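Local coordinates for uncharacterized protein (Sinorhizobium meliloti, PDB 3U5R) that is of uncharacterised biological role but has a thioredoxin-like AhpC/TSA domain and probably acts as an antioxidant oxidoreductase, at residues Asn69-Val74 with Ile199-Lys204; Ser59-Val64 with Asp183-Gly188; Ala38-Leu43 with Leu50-Glu55. All blocks are in the same frame, centred on the assembly; numbering follows the deposited sequence.

How the contacts relate
Contact 2 packs a helix end on the central mixed sheet of this thioredoxin-like chain, contact 3 is a hairpin beside it, and contact 1 brings together C71 and C201, an arrangement consistent with a redox site of the family. Contact 1 lies on the opposite side of the chain's centre from the other two, its own centre about 25 Å from that of contact 2 and about 23 Å from that of contact 3. Contacts 1 and 2 are related through the chain: strand 61-66 leads to helix 72-75, and helix 176-186 to strand 199-202. Contacts 2 and 3, with centres about 17 Å apart, touch directly, L62 CD2 packing 3.5 Å from L53 CD2.

Contact 1. Residues Asn69-Val74 with Ile199-Lys204; sequences NRCPFV and IGCNIK
C71 CA and C201 CA are 6.1 Å apart, and F73 CA lies 5.4 Å from G200 CA, which places the start of helix 72-75 against strand 199-202. C71 is the N-cap residue of that helix. A weak but fairly straight hydrogen bond runs from C201 N to C71 SG, 3.6 Å long with 160° at the hydrogen. The two sulfurs, C71 SG and C201 SG, are 3.2 Å apart, much too far for a disulfide yet in direct contact. With SG anti to the backbone N (chi1 170°), C71 extends its sulfur toward the strand, whereas C201 SG also touches P72 CD at 3.8 Å. The F73 ring lies over the strand backbone: G200 CA sits 4.0 Å from its centroid in a CH-pi contact, 27° off the normal. C71 SG lies at the edge of that ring, in its plane. The I199 and F73 side chains lie side by side, pointing the same way, with I199 CG2 4.0 Å from F73 CE2. T144 of strand 143-144 touches both cysteines. A cysteine capping the helix after the first core strand is characteristic of the redox site in thioredoxin-fold proteins, and C71 is consistent with that role.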
loop_
_atom_site.group_PDB
_atom_site.type_symbol
_atom_site.label_atom_id
_atom_site.label_comp_id
_atom_site.label_asym_id
_atom_site.label_seq_id
_atom_site.Cartn_x
_atom_site.Cartn_y
_atom_site.Cartn_z
ATOM N N ASN A 69 -2.711 -2.835 10.868
ATOM C CA ASN A 69 -3.099 -1.935 11.945
ATOM C C ASN A 69 -2.094 -1.868 13.113
ATOM O O ASN A 69 -2.158 -0.909 13.900
ATOM C CB ASN A 69 -4.482 -2.351 12.519
ATOM C CG ASN A 69 -5.588 -2.222 11.468
ATOM O OD1 ASN A 69 -5.502 -1.345 10.559
ATOM N ND2 ASN A 69 -6.566 -3.113 11.523
ATOM N N ARG A 70 -1.206 -2.845 13.247
ATOM C CA ARG A 70 -0.311 -2.881 14.402
ATOM C C ARG A 70 1.172 -3.113 14.109
ATOM O O ARG A 70 2.007 -2.839 14.970
ATOM C CB ARG A 70 -0.802 -3.915 15.446
ATOM C CG ARG A 70 -0.127 -3.745 16.885
ATOM C CD ARG A 70 -1.109 -3.979 18.112
ATOM N NE ARG A 70 -0.419 -4.316 19.387
ATOM C CZ ARG A 70 0.157 -3.443 20.238
ATOM N NH1 ARG A 70 0.157 -2.132 19.987
ATOM N NH2 ARG A 70 0.747 -3.877 21.365
ATOM N N CYS A 71 1.521 -3.585 12.915
ATOM C CA CYS A 71 2.935 -3.669 12.534
ATOM C C CYS A 71 3.742 -2.330 12.833
ATOM O O CYS A 71 3.374 -1.280 12.356
ATOM C CB CYS A 71 3.026 -4.023 11.019
ATOM S SG CYS A 71 4.728 -3.842 10.426
ATOM N N PRO A 72 4.850 -2.361 13.647
ATOM C CA PRO A 72 5.698 -1.148 13.923
ATOM C C PRO A 72 6.220 -0.442 12.689
ATOM O O PRO A 72 6.372 0.797 12.672
ATOM C CB PRO A 72 6.894 -1.691 14.712
ATOM C CG PRO A 72 6.385 -2.972 15.308
ATOM C CD PRO A 72 5.378 -3.556 14.344
ATOM N N PHE A 73 6.452 -1.169 11.620
ATOM C CA PHE A 73 6.913 -0.500 10.386
ATOM C C PHE A 73 5.818 0.278 9.703
ATOM O O PHE A 73 6.116 1.293 9.036
ATOM C CB PHE A 73 7.531 -1.530 9.400
ATOM C CG PHE A 73 8.722 -2.176 9.957
ATOM C CD1 PHE A 73 8.592 -3.178 10.895
ATOM C CD2 PHE A 73 9.992 -1.708 9.608
ATOM C CE1 PHE A 73 9.723 -3.732 11.462
ATOM C CE2 PHE A 73 11.138 -2.241 10.180
ATOM C CZ PHE A 73 10.986 -3.237 11.114
ATOM N N VAL A 74 4.558 -0.174 9.835
ATOM C CA VAL A 74 3.473 0.645 9.379
ATOM C C VAL A 74 3.125 1.776 10.353
ATOM O O VAL A 74 2.825 2.879 9.929
ATOM C CB VAL A 74 2.231 -0.236 9.136
ATOM C CG1 VAL A 74 0.944 0.631 8.838
ATOM C CG2 VAL A 74 2.540 -1.210 7.987
ATOM N N ILE A 199 10.833 -2.985 4.086
ATOM C CA ILE A 199 11.008 -3.961 5.144
ATOM C C ILE A 199 9.823 -3.853 6.021
ATOM O O ILE A 199 9.373 -2.736 6.314
ATOM C CB ILE A 199 12.188 -3.570 6.006
ATOM C CG1 ILE A 199 13.445 -3.546 5.139
ATOM C CG2 ILE A 199 12.343 -4.578 7.229
ATOM C CD1 ILE A 199 14.056 -4.908 4.907
ATOM N N GLY A 200 9.294 -4.988 6.459
ATOM C CA GLY A 200 8.274 -4.924 7.537
ATOM C C GLY A 200 8.008 -6.256 8.217
ATOM O O GLY A 200 8.725 -7.203 8.016
ATOM N N CYS A 201 6.918 -6.340 8.968
ATOM C CA CYS A 201 6.435 -7.586 9.444
ATOM C C CYS A 201 5.946 -8.418 8.277
ATOM O O CYS A 201 5.263 -7.878 7.394
ATOM C CB CYS A 201 5.261 -7.291 10.358
ATOM S SG CYS A 201 5.911 -6.431 11.906
ATOM N N ASN A 202 6.246 -9.725 8.273
ATOM C CA ASN A 202 5.635 -10.587 7.257
ATOM C C ASN A 202 4.118 -10.438 7.311
ATOM O O ASN A 202 3.512 -10.237 8.385
ATOM C CB ASN A 202 6.045 -12.079 7.342
ATOM C CG ASN A 202 5.601 -12.733 8.658
ATOM O OD1 ASN A 202 5.866 -12.204 9.732
ATOM N ND2 ASN A 202 4.877 -13.869 8.574
ATOM N N ILE A 203 3.510 -10.515 6.127
ATOM C CA ILE A 203 2.089 -10.779 6.012
ATOM C C ILE A 203 1.754 -12.012 6.830
ATOM O O ILE A 203 2.397 -13.069 6.730
ATOM C CB ILE A 203 1.663 -10.911 4.495
ATOM C CG1 ILE A 203 1.997 -9.566 3.814
ATOM C CG2 ILE A 203 0.164 -11.395 4.341
ATOM C CD1 ILE A 203 1.110 -9.011 2.808
ATOM N N LYS A 204 0.708 -11.912 7.640
ATOM C CA LYS A 204 0.372 -13.049 8.476
ATOM C C LYS A 204 -0.559 -13.995 7.723
ATOM O O LYS A 204 -1.775 -13.911 7.866
ATOM C CB LYS A 204 -0.253 -12.521 9.769
ATOM C CG LYS A 204 0.698 -11.555 10.502
ATOM C CD LYS A 204 2.005 -12.304 10.835
ATOM C CE LYS A 204 2.897 -11.588 11.865
ATOM N NZ LYS A 204 3.929 -10.716 11.231
#

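Contact 2. Residues Ser59-Val64 with Asp183-Gly188; sequences SPALLV and DAVLKG
A61, which opens strand 61-66, and P60 just before it pack against V185 and L186 in the last turn of helix 176-186, a helix-on-sheet contact of the thioredoxin-like fold. The tight part centres on the methyl of A61. Its CB lies 3.9 Å from V185 CG1 and equally 3.9 Å from L186 CD2, so two consecutive helix residues share one small strand side chain. V185 holds CG1 anti to the backbone N (chi1 171°), which directs this branch at the strand; V185 also touches L149 of strand 146-150, next to 61-66 in the sheet. P60 and L186, both partly exposed, belong to the same close packing, their side chains crossing obliquely. The side chains meet through carbon atoms alone, and no hydrogen bond passes between the segments. The L186 side chain also meets Y88 of helix 78-88, and Y88 OH bonds D183 OD1. The loose side lies at exposed K187 and G188, which reach nothing on the strand. The helix closes there in a Schellman motif, with G188 N bonded to V185 O at 3.0 Å and the next residue returning to A184 O. L186 CD2, already against A61 CB, also meets P60 CG at 3.8 Å.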
loop_
_atom_site.group_PDB
_atom_site.type_symbol
_atom_site.label_atom_id
_atom_site.label_comp_id
_atom_site.label_asym_id
_atom_site.label_seq_id
_atom_site.Cartn_x
_atom_site.Cartn_y
_atom_site.Cartn_z
ATOM N N SER A 59 -7.678 7.638 -12.555
ATOM C CA SER A 59 -6.466 8.183 -11.975
ATOM C C SER A 59 -5.258 7.664 -12.743
ATOM O O SER A 59 -5.065 6.455 -12.822
ATOM C CB SER A 59 -6.324 7.804 -10.500
ATOM O OG SER A 59 -7.446 8.268 -9.765
ATOM N N PRO A 60 -4.424 8.566 -13.317
ATOM C CA PRO A 60 -3.236 8.085 -14.074
ATOM C C PRO A 60 -2.247 7.329 -13.201
ATOM O O PRO A 60 -1.581 6.385 -13.693
ATOM C CB PRO A 60 -2.615 9.382 -14.656
ATOM C CG PRO A 60 -3.216 10.538 -13.697
ATOM C CD PRO A 60 -4.607 10.027 -13.400
ATOM N N ALA A 61 -2.137 7.656 -11.896
ATOM C CA ALA A 61 -1.286 6.817 -11.038
ATOM C C ALA A 61 -2.093 6.067 -10.003
ATOM O O ALA A 61 -3.037 6.647 -9.396
ATOM C CB ALA A 61 -0.147 7.668 -10.315
ATOM N N LEU A 62 -1.689 4.816 -9.705
ATOM C CA LEU A 62 -2.409 4.021 -8.724
ATOM C C LEU A 62 -1.411 3.351 -7.796
ATOM O O LEU A 62 -0.492 2.607 -8.258
ATOM C CB LEU A 62 -3.338 2.969 -9.383
ATOM C CG LEU A 62 -3.813 1.866 -8.410
ATOM C CD1 LEU A 62 -4.946 2.453 -7.518
ATOM C CD2 LEU A 62 -4.365 0.625 -9.151
ATOM N N LEU A 63 -1.541 3.646 -6.490
ATOM C CA LEU A 63 -0.730 2.998 -5.490
ATOM C C LEU A 63 -1.554 1.899 -4.779
ATOM O O LEU A 63 -2.642 2.195 -4.239
ATOM C CB LEU A 63 -0.203 4.014 -4.473
ATOM C CG LEU A 63 0.617 3.448 -3.312
ATOM C CD1 LEU A 63 1.887 2.788 -3.824
ATOM C CD2 LEU A 63 0.943 4.537 -2.301
ATOM N N VAL A 64 -1.029 0.662 -4.725
ATOM C CA VAL A 64 -1.668 -0.398 -3.992
ATOM C C VAL A 64 -0.719 -0.681 -2.842
ATOM O O VAL A 64 0.475 -0.979 -3.075
ATOM C CB VAL A 64 -1.863 -1.661 -4.828
ATOM C CG1 VAL A 64 -2.542 -2.786 -3.951
ATOM C CG2 VAL A 64 -2.717 -1.354 -6.070
ATOM N N ASP A 183 5.496 11.720 -8.609
ATOM C CA ASP A 183 5.744 12.936 -9.369
ATOM C C ASP A 183 6.204 12.577 -10.816
ATOM O O ASP A 183 5.729 13.173 -11.774
ATOM C CB ASP A 183 6.850 13.757 -8.730
ATOM C CG ASP A 183 6.386 14.473 -7.412
ATOM O OD1 ASP A 183 5.174 14.476 -7.096
ATOM O OD2 ASP A 183 7.228 15.058 -6.711
ATOM N N ALA A 184 7.166 11.661 -10.936
ATOM C CA ALA A 184 7.672 11.211 -12.203
ATOM C C ALA A 184 6.494 10.645 -13.022
ATOM O O ALA A 184 6.327 10.979 -14.225
ATOM C CB ALA A 184 8.711 10.087 -11.976
ATOM N N VAL A 185 5.718 9.739 -12.439
ATOM C CA VAL A 185 4.577 9.165 -13.198
ATOM C C VAL A 185 3.606 10.283 -13.637
ATOM O O VAL A 185 3.148 10.322 -14.809
ATOM C CB VAL A 185 3.729 8.095 -12.408
ATOM C CG1 VAL A 185 2.439 7.726 -13.199
ATOM C CG2 VAL A 185 4.575 6.843 -12.077
ATOM N N LEU A 186 3.232 11.155 -12.706
ATOM C CA LEU A 186 2.204 12.125 -13.032
ATOM C C LEU A 186 2.738 13.106 -14.117
ATOM O O LEU A 186 1.950 13.576 -14.927
ATOM C CB LEU A 186 1.755 12.918 -11.788
ATOM C CG LEU A 186 0.949 12.142 -10.733
ATOM C CD1 LEU A 186 0.534 13.191 -9.681
ATOM C CD2 LEU A 186 -0.256 11.443 -11.417
ATOM N N LYS A 187 4.057 13.412 -14.114
ATOM C CA LYS A 187 4.630 14.283 -15.136
ATOM C C LYS A 187 4.995 13.529 -16.423
ATOM O O LYS A 187 5.620 14.107 -17.299
ATOM C CB LYS A 187 5.921 14.982 -14.678
ATOM C CG LYS A 187 5.873 15.892 -13.459
ATOM C CD LYS A 187 7.208 16.704 -13.393
ATOM C CE LYS A 187 7.943 16.639 -12.024
ATOM N NZ LYS A 187 7.173 17.312 -10.924
ATOM N N GLY A 188 4.622 12.261 -16.536
ATOM C CA GLY A 188 5.000 11.448 -17.666
ATOM C C GLY A 188 6.490 11.139 -17.784
ATOM O O GLY A 188 6.945 10.836 -18.878
#

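Contact 3. Residues Ala38-Leu43 with Leu50-Glu55; sequences AADFVL and LFTLAE
L43 and F51 form an antiparallel hydrogen-bonded pair in a short beta-hairpin, with L43 N to F51 O and F51 N to L43 O both at 3.0 Å. Ahead of this pair T52 CA makes a CA-H...O contact with F41 O at 3.2 Å, and F51 O lies at the F41 ring edge, 3.4 Å from F41 CD1.

Among polar side chains, D40 OD1 is gripped twice: F41 N meets its anti side at 2.8 Å and L53 N its syn side at 3.0 Å, from opposite faces of the carboxylate. Such paired donors should fix its rotation, and a water links D40 OD2 to A54 N.

Apolar contacts gather round L53, whose CD2 lies 4.2 Å from A38 CB and 3.8 Å from F41 CE2. With CG between the backbone N and the carbonyl carbon (chi1 49°), the F41 ring is laid across the 51-53 backbone, L53 N over one face. Replacing F41 by an alanine would probably open a gap beside L53 and deprive V135 of its aromatic neighbour.

Helix 134-139 packs on F41 and L43 through V135, its Y139 bonds A39 O, and L128 of strand 127-129 touches L43 and F51, joining the hairpin to the sheet edge.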
loop_
_atom_site.group_PDB
_atom_site.type_symbol
_atom_site.label_atom_id
_atom_site.label_comp_id
_atom_site.label_asym_id
_atom_site.label_seq_id
_atom_site.Cartn_x
_atom_site.Cartn_y
_atom_site.Cartn_z
ATOM N N ALA A 38 -1.036 -4.732 -12.810
ATOM C CA ALA A 38 -1.740 -4.751 -11.538
ATOM C C ALA A 38 -2.832 -5.832 -11.645
ATOM O O ALA A 38 -3.580 -5.862 -12.621
ATOM C CB ALA A 38 -2.404 -3.388 -11.348
ATOM N N ALA A 39 -2.899 -6.734 -10.676
ATOM C CA ALA A 39 -3.883 -7.787 -10.726
ATOM C C ALA A 39 -5.214 -7.174 -10.278
ATOM O O ALA A 39 -5.241 -6.261 -9.410
ATOM C CB ALA A 39 -3.485 -8.892 -9.766
ATOM N N ASP A 40 -6.307 -7.676 -10.847
ATOM C CA ASP A 40 -7.608 -7.152 -10.517
ATOM C C ASP A 40 -8.064 -7.755 -9.185
ATOM O O ASP A 40 -7.523 -8.774 -8.737
ATOM C CB ASP A 40 -8.648 -7.377 -11.607
ATOM C CG ASP A 40 -9.792 -6.272 -11.571
ATOM O OD1 ASP A 40 -9.971 -5.501 -10.576
ATOM O OD2 ASP A 40 -10.499 -6.165 -12.584
ATOM N N PHE A 41 -8.991 -7.096 -8.494
ATOM C CA PHE A 41 -9.457 -7.657 -7.211
ATOM C C PHE A 41 -10.876 -7.166 -7.030
ATOM O O PHE A 41 -11.338 -6.271 -7.757
ATOM C CB PHE A 41 -8.595 -7.114 -6.041
ATOM C CG PHE A 41 -8.431 -5.578 -6.063
ATOM C CD1 PHE A 41 -9.411 -4.744 -5.543
ATOM C CD2 PHE A 41 -7.308 -4.996 -6.633
ATOM C CE1 PHE A 41 -9.260 -3.339 -5.566
ATOM C CE2 PHE A 41 -7.150 -3.604 -6.706
ATOM C CZ PHE A 41 -8.153 -2.765 -6.160
ATOM N N VAL A 42 -11.565 -7.712 -6.039
ATOM C CA VAL A 42 -12.809 -7.122 -5.544
ATOM C C VAL A 42 -12.704 -7.239 -4.028
ATOM O O VAL A 42 -12.525 -8.335 -3.509
ATOM C CB VAL A 42 -14.035 -7.858 -6.117
ATOM C CG1 VAL A 42 -13.853 -9.372 -5.982
ATOM C CG2 VAL A 42 -15.299 -7.399 -5.434
ATOM N N LEU A 43 -12.791 -6.120 -3.298
ATOM C CA LEU A 43 -12.479 -6.174 -1.851
ATOM C C LEU A 43 -13.359 -5.162 -1.140
ATOM O O LEU A 43 -13.663 -4.142 -1.701
ATOM C CB LEU A 43 -11.014 -5.713 -1.629
ATOM C CG LEU A 43 -9.907 -6.727 -1.993
ATOM C CD1 LEU A 43 -8.602 -6.065 -1.775
ATOM C CD2 LEU A 43 -9.886 -8.023 -1.232
ATOM N N LEU A 50 -17.767 -2.219 -2.077
ATOM C CA LEU A 50 -16.797 -3.049 -2.815
ATOM C C LEU A 50 -15.978 -2.258 -3.875
ATOM O O LEU A 50 -16.517 -1.350 -4.514
ATOM C CB LEU A 50 -17.524 -4.225 -3.491
ATOM C CG LEU A 50 -18.187 -5.238 -2.550
ATOM C CD1 LEU A 50 -19.073 -6.190 -3.361
ATOM C CD2 LEU A 50 -17.244 -6.075 -1.762
ATOM N N PHE A 51 -14.691 -2.571 -3.998
ATOM C CA PHE A 51 -13.807 -1.833 -4.912
ATOM C C PHE A 51 -13.074 -2.819 -5.769
ATOM O O PHE A 51 -12.670 -3.876 -5.297
ATOM C CB PHE A 51 -12.783 -0.979 -4.146
ATOM C CG PHE A 51 -13.413 0.038 -3.233
ATOM C CD1 PHE A 51 -13.877 -0.337 -1.998
ATOM C CD2 PHE A 51 -13.543 1.358 -3.620
ATOM C CE1 PHE A 51 -14.493 0.608 -1.176
ATOM C CE2 PHE A 51 -14.145 2.344 -2.765
ATOM C CZ PHE A 51 -14.629 1.948 -1.585
ATOM N N THR A 52 -12.918 -2.462 -7.063
ATOM C CA THR A 52 -12.144 -3.223 -8.023
ATOM C C THR A 52 -11.211 -2.202 -8.697
ATOM O O THR A 52 -11.381 -0.993 -8.481
ATOM C CB THR A 52 -13.057 -3.866 -9.087
ATOM O OG1 THR A 52 -13.561 -2.860 -9.982
ATOM C CG2 THR A 52 -14.245 -4.542 -8.439
ATOM N N LEU A 53 -10.255 -2.657 -9.525
ATOM C CA LEU A 53 -9.484 -1.705 -10.376
ATOM C C LEU A 53 -10.304 -0.700 -11.170
ATOM O O LEU A 53 -9.872 0.453 -11.345
ATOM C CB LEU A 53 -8.513 -2.402 -11.324
ATOM C CG LEU A 53 -7.283 -3.140 -10.832
ATOM C CD1 LEU A 53 -6.658 -3.874 -12.026
ATOM C CD2 LEU A 53 -6.262 -2.191 -10.137
ATOM N N ALA A 54 -11.494 -1.097 -11.637
ATOM C CA ALA A 54 -12.299 -0.193 -12.458
ATOM C C ALA A 54 -12.697 1.037 -11.653
ATOM O O ALA A 54 -12.986 2.066 -12.256
ATOM C CB ALA A 54 -13.599 -0.866 -13.011
ATOM N N GLU A 55 -12.728 0.948 -10.327
ATOM C CA GLU A 55 -13.116 2.130 -9.548
ATOM C C GLU A 55 -12.038 3.211 -9.542
ATOM O O GLU A 55 -12.287 4.388 -9.147
ATOM C CB GLU A 55 -13.454 1.714 -8.085
ATOM C CG GLU A 55 -14.907 1.336 -7.931
ATOM C CD GLU A 55 -15.305 0.052 -8.724
ATOM O OE1 GLU A 55 -14.855 -1.057 -8.386
ATOM O OE2 GLU A 55 -16.062 0.159 -9.703
HETATM O O HOH W 1 -11.911 -3.815 -12.512
#